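Local coordinates for protein beta-methylmalyl-CoA dehydratase (Chloroflexus aurantiacus, PDB 4E3E) that catalyses the reversible dehydration of beta-methylmalyl-CoA to mesaconyl-CoA, a step of the glyoxylate assimilation cycle, at residues R26-T29 with E30-A34; F69-V72 with F73-V77. All blocks are in the same frame, centred on the assembly; numbering follows the deposited sequence.

Contact 1: residues R26-T29 with E30-A34; sequences RTIT and EGDVA
The chain leaves strand 19-27, passes through Thr29 and turns into helix 30-40, where Val33 N bonds to Thr29 O at 3.1 Å and closes the first turn. Thr29 is the N-cap. Its OG1 sits between backbone N and carbonyl carbon (chi1 70°), which turns it to the helix start, where it takes a weak bond from Gly31 N at 3.0 Å. Asp32 reaches back along the turn, and its OD2 accepts from Thr29 N at 2.8 Å, on the anti side of the carboxylate and close to its plane. The two residues thus form a capping box. Here it starts the helix just after strand 19-27, the outermost strand at one end of this chain's HotDog-family sheet. Arg26 comes at the same carboxylate from the opposite direction and grips it end-on. Its NH1 lies 2.8 Å from Asp32 OD2, and its NH2 lies 2.9 Å from Asp32 OD1. Both oxygens lie near the guanidinium plane but are met from above the carboxylate plane, since the two groups are turned 44° apart. Asp32 OD2 thus accepts from two donors, Arg26 NH1 and Thr29 N. Arg26 NH1 also bonds to Thr27 O at 2.9 Å, and NH2 to Leu224 O, which helps fix the rotation of the guanidinium. This buried pairing probably keeps Asp32 charged. Ile28 crosses beside it, with CG2 4.0 Å from Asp32 CB.

Contact 2: residues F69-V72 with F73-V77; sequences FHIV and FGKTV
Phe69 and Phe73 sit one helical turn apart and point the same way. Both have CG anti to the backbone N (chi1 176° and -177°), which sends the two rings out alongside each other. Phe69 CZ comes within 4.2 Å of Phe73 CD2. Phe73 CB lies over one face of the Phe69 ring, while Phe69 CZ meets the Phe73 ring obliquely. Tyr142 of strand 138-149 packs against both. Beneath them Phe73 N bonds to Phe69 O at 2.8 Å, almost straight.

On another side of the helix Lys75 runs beside Ile71. Its CG touches Ile71 O at 3.1 Å. Beyond it the chain bends at chi2 and chi3, and CE rests 4.1 Å from Ile71 CG2. NZ then bonds to Gln226 OE1 and Thr24 O. A methionine in its place would probably leave both oxygens without this donor. Thr76 turns back on its own helix: OG1 bonds to Phe73 O at 2.8 Å on a lone pair, in the carbonyl plane. Thr76 N uses the same oxygen, so two donors grip it. CG2 of Thr76 lies 3.3 Å from Val72 O. His70 is held elsewhere, by Ser255 and Tyr249. With Val72 and Thr76 against strand 104-116, helix 65-80 packs on the antiparallel sheet as the central helix of a hotdog fold in the first half of the chain; helix 250-265 probably does the same in the second.

Overall arrangement
Contact 1 comes first along the chain and contact 2 follows; their centres lie 15 Å apart. Contact 1 joins the end of strand 19-27 to helix 30-40, while contact 2 lies wholly within helix 65-80. They touch directly, as Ile28 CD1 packs on Ile71 CD1 at 3.7 Å. Gln226 also links them: it bonds to Lys75 and, weakly, to Arg26. Both belong to the MaoC-like part of the chain. Contact 1 also meets both other subunits of the assembly, whereas contact 2 is enclosed by its own chain. Val33 lies near Ile63 and Phe73 near Asn87, so both contacts lie next to residues that probably bind substrate.

Contact 1: residues R26-T29 with E30-A34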
# COMPACT_ATOMS: atom_id res chain seq x y z
N ARG A 26 -6.49 -2.46 17.66
CA ARG A 26 -6.13 -1.80 16.45
C ARG A 26 -6.95 -0.59 16.10
O ARG A 26 -8.09 -0.71 15.81
CB ARG A 26 -6.27 -2.82 15.35
CG ARG A 26 -6.04 -2.28 13.97
CD ARG A 26 -4.57 -2.16 13.70
NE ARG A 26 -4.25 -2.49 12.33
CZ ARG A 26 -4.53 -1.72 11.31
NH1 ARG A 26 -5.10 -0.56 11.52
NH2 ARG A 26 -4.23 -2.10 10.11
N THR A 27 -6.32 0.57 16.06
CA THR A 27 -6.95 1.80 15.58
C THR A 27 -7.00 1.75 14.06
O THR A 27 -5.98 1.51 13.40
CB THR A 27 -6.19 3.05 16.03
OG1 THR A 27 -6.15 3.07 17.46
CG2 THR A 27 -6.86 4.33 15.53
N ILE A 28 -8.19 1.95 13.50
CA ILE A 28 -8.38 1.89 12.06
C ILE A 28 -8.39 3.30 11.49
O ILE A 28 -9.12 4.19 11.98
CB ILE A 28 -9.64 1.09 11.69
CG1 ILE A 28 -9.55 -0.34 12.25
CG2 ILE A 28 -9.81 1.03 10.17
CD1 ILE A 28 -10.82 -1.15 12.05
N THR A 29 -7.55 3.53 10.49
CA THR A 29 -7.37 4.90 9.98
C THR A 29 -7.67 5.02 8.50
O THR A 29 -7.89 4.00 7.80
CB THR A 29 -5.93 5.39 10.16
OG1 THR A 29 -5.08 4.66 9.27
CG2 THR A 29 -5.45 5.14 11.58
N GLU A 30 -7.60 6.25 8.00
CA GLU A 30 -7.77 6.52 6.58
C GLU A 30 -6.70 5.83 5.78
O GLU A 30 -6.91 5.52 4.61
CB GLU A 30 -7.77 8.03 6.29
CG GLU A 30 -8.96 8.80 6.87
CD GLU A 30 -10.26 8.63 6.06
OE1 GLU A 30 -10.45 7.60 5.35
OE2 GLU A 30 -11.13 9.54 6.14
N GLY A 31 -5.55 5.56 6.40
CA GLY A 31 -4.51 4.78 5.68
C GLY A 31 -4.96 3.36 5.42
O GLY A 31 -4.63 2.75 4.37
N ASP A 32 -5.68 2.80 6.40
CA ASP A 32 -6.23 1.44 6.23
C ASP A 32 -7.29 1.43 5.13
O ASP A 32 -7.33 0.52 4.30
CB ASP A 32 -6.82 0.91 7.55
CG ASP A 32 -5.78 0.81 8.63
OD1 ASP A 32 -4.73 0.14 8.39
OD2 ASP A 32 -6.00 1.40 9.70
N VAL A 33 -8.14 2.45 5.13
CA VAL A 33 -9.16 2.57 4.09
C VAL A 33 -8.55 2.59 2.69
O VAL A 33 -9.03 1.88 1.80
CB VAL A 33 -9.99 3.83 4.30
CG1 VAL A 33 -10.91 4.07 3.10
CG2 VAL A 33 -10.80 3.69 5.59
N ALA A 34 -7.49 3.39 2.48
CA ALA A 34 -6.92 3.53 1.16
C ALA A 34 -6.23 2.23 0.73
O ALA A 34 -6.35 1.83 -0.43
CB ALA A 34 -5.93 4.70 1.11

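Contact 2: residues F69-V72 with F73-V77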
# COMPACT_ATOMS: atom_id res chain seq x y z
N PHE A 69 -14.32 -7.00 9.47
CA PHE A 69 -14.28 -8.45 9.66
C PHE A 69 -12.85 -9.04 9.69
O PHE A 69 -12.51 -9.76 10.64
CB PHE A 69 -15.17 -9.16 8.64
CG PHE A 69 -15.11 -10.65 8.72
CD1 PHE A 69 -15.92 -11.35 9.61
CD2 PHE A 69 -14.24 -11.35 7.90
CE1 PHE A 69 -15.86 -12.73 9.68
CE2 PHE A 69 -14.18 -12.74 7.96
CZ PHE A 69 -14.99 -13.43 8.86
N HIS A 70 -12.03 -8.72 8.68
CA HIS A 70 -10.66 -9.26 8.61
C HIS A 70 -9.77 -8.83 9.75
O HIS A 70 -8.92 -9.58 10.21
CB HIS A 70 -10.01 -8.91 7.27
CG HIS A 70 -10.77 -9.43 6.08
ND1 HIS A 70 -11.31 -10.66 6.05
CD2 HIS A 70 -11.07 -8.83 4.86
CE1 HIS A 70 -11.93 -10.85 4.87
NE2 HIS A 70 -11.78 -9.74 4.14
N ILE A 71 -9.96 -7.61 10.22
CA ILE A 71 -9.21 -7.14 11.38
C ILE A 71 -9.60 -7.88 12.67
O ILE A 71 -8.71 -8.35 13.39
CB ILE A 71 -9.30 -5.60 11.51
CG1 ILE A 71 -8.47 -4.96 10.38
CG2 ILE A 71 -8.79 -5.14 12.88
CD1 ILE A 71 -8.65 -3.48 10.22
N VAL A 72 -10.91 -8.00 12.94
CA VAL A 72 -11.42 -8.78 14.08
C VAL A 72 -10.92 -10.24 13.98
O VAL A 72 -10.35 -10.79 14.95
CB VAL A 72 -12.96 -8.68 14.19
CG1 VAL A 72 -13.52 -9.71 15.17
CG2 VAL A 72 -13.37 -7.27 14.65
N PHE A 73 -11.11 -10.84 12.82
CA PHE A 73 -10.62 -12.20 12.55
C PHE A 73 -9.11 -12.32 12.77
O PHE A 73 -8.65 -13.24 13.47
CB PHE A 73 -11.01 -12.63 11.13
CG PHE A 73 -10.62 -14.05 10.77
CD1 PHE A 73 -9.31 -14.38 10.43
CD2 PHE A 73 -11.59 -15.06 10.68
CE1 PHE A 73 -8.97 -15.69 10.04
CE2 PHE A 73 -11.26 -16.35 10.29
CZ PHE A 73 -9.94 -16.67 9.97
N GLY A 74 -8.34 -11.41 12.17
CA GLY A 74 -6.88 -11.43 12.31
C GLY A 74 -6.38 -11.46 13.74
O GLY A 74 -5.45 -12.19 14.05
N LYS A 75 -6.98 -10.65 14.62
CA LYS A 75 -6.61 -10.64 16.04
C LYS A 75 -6.73 -12.01 16.71
O LYS A 75 -6.00 -12.30 17.67
CB LYS A 75 -7.50 -9.68 16.84
CG LYS A 75 -7.63 -8.30 16.27
CD LYS A 75 -6.31 -7.60 16.33
CE LYS A 75 -5.89 -7.08 14.97
NZ LYS A 75 -4.51 -6.67 15.27
N THR A 76 -7.66 -12.83 16.23
CA THR A 76 -7.95 -14.13 16.87
C THR A 76 -6.97 -15.19 16.39
O THR A 76 -6.79 -16.22 17.05
CB THR A 76 -9.39 -14.64 16.58
OG1 THR A 76 -9.48 -15.18 15.24
CG2 THR A 76 -10.41 -13.56 16.79
N VAL A 77 -6.34 -14.93 15.25
CA VAL A 77 -5.47 -15.95 14.61
C VAL A 77 -4.34 -16.51 15.52
O VAL A 77 -4.18 -17.74 15.61
CB VAL A 77 -4.96 -15.49 13.23
CG1 VAL A 77 -3.90 -16.45 12.68
CG2 VAL A 77 -6.13 -15.37 12.26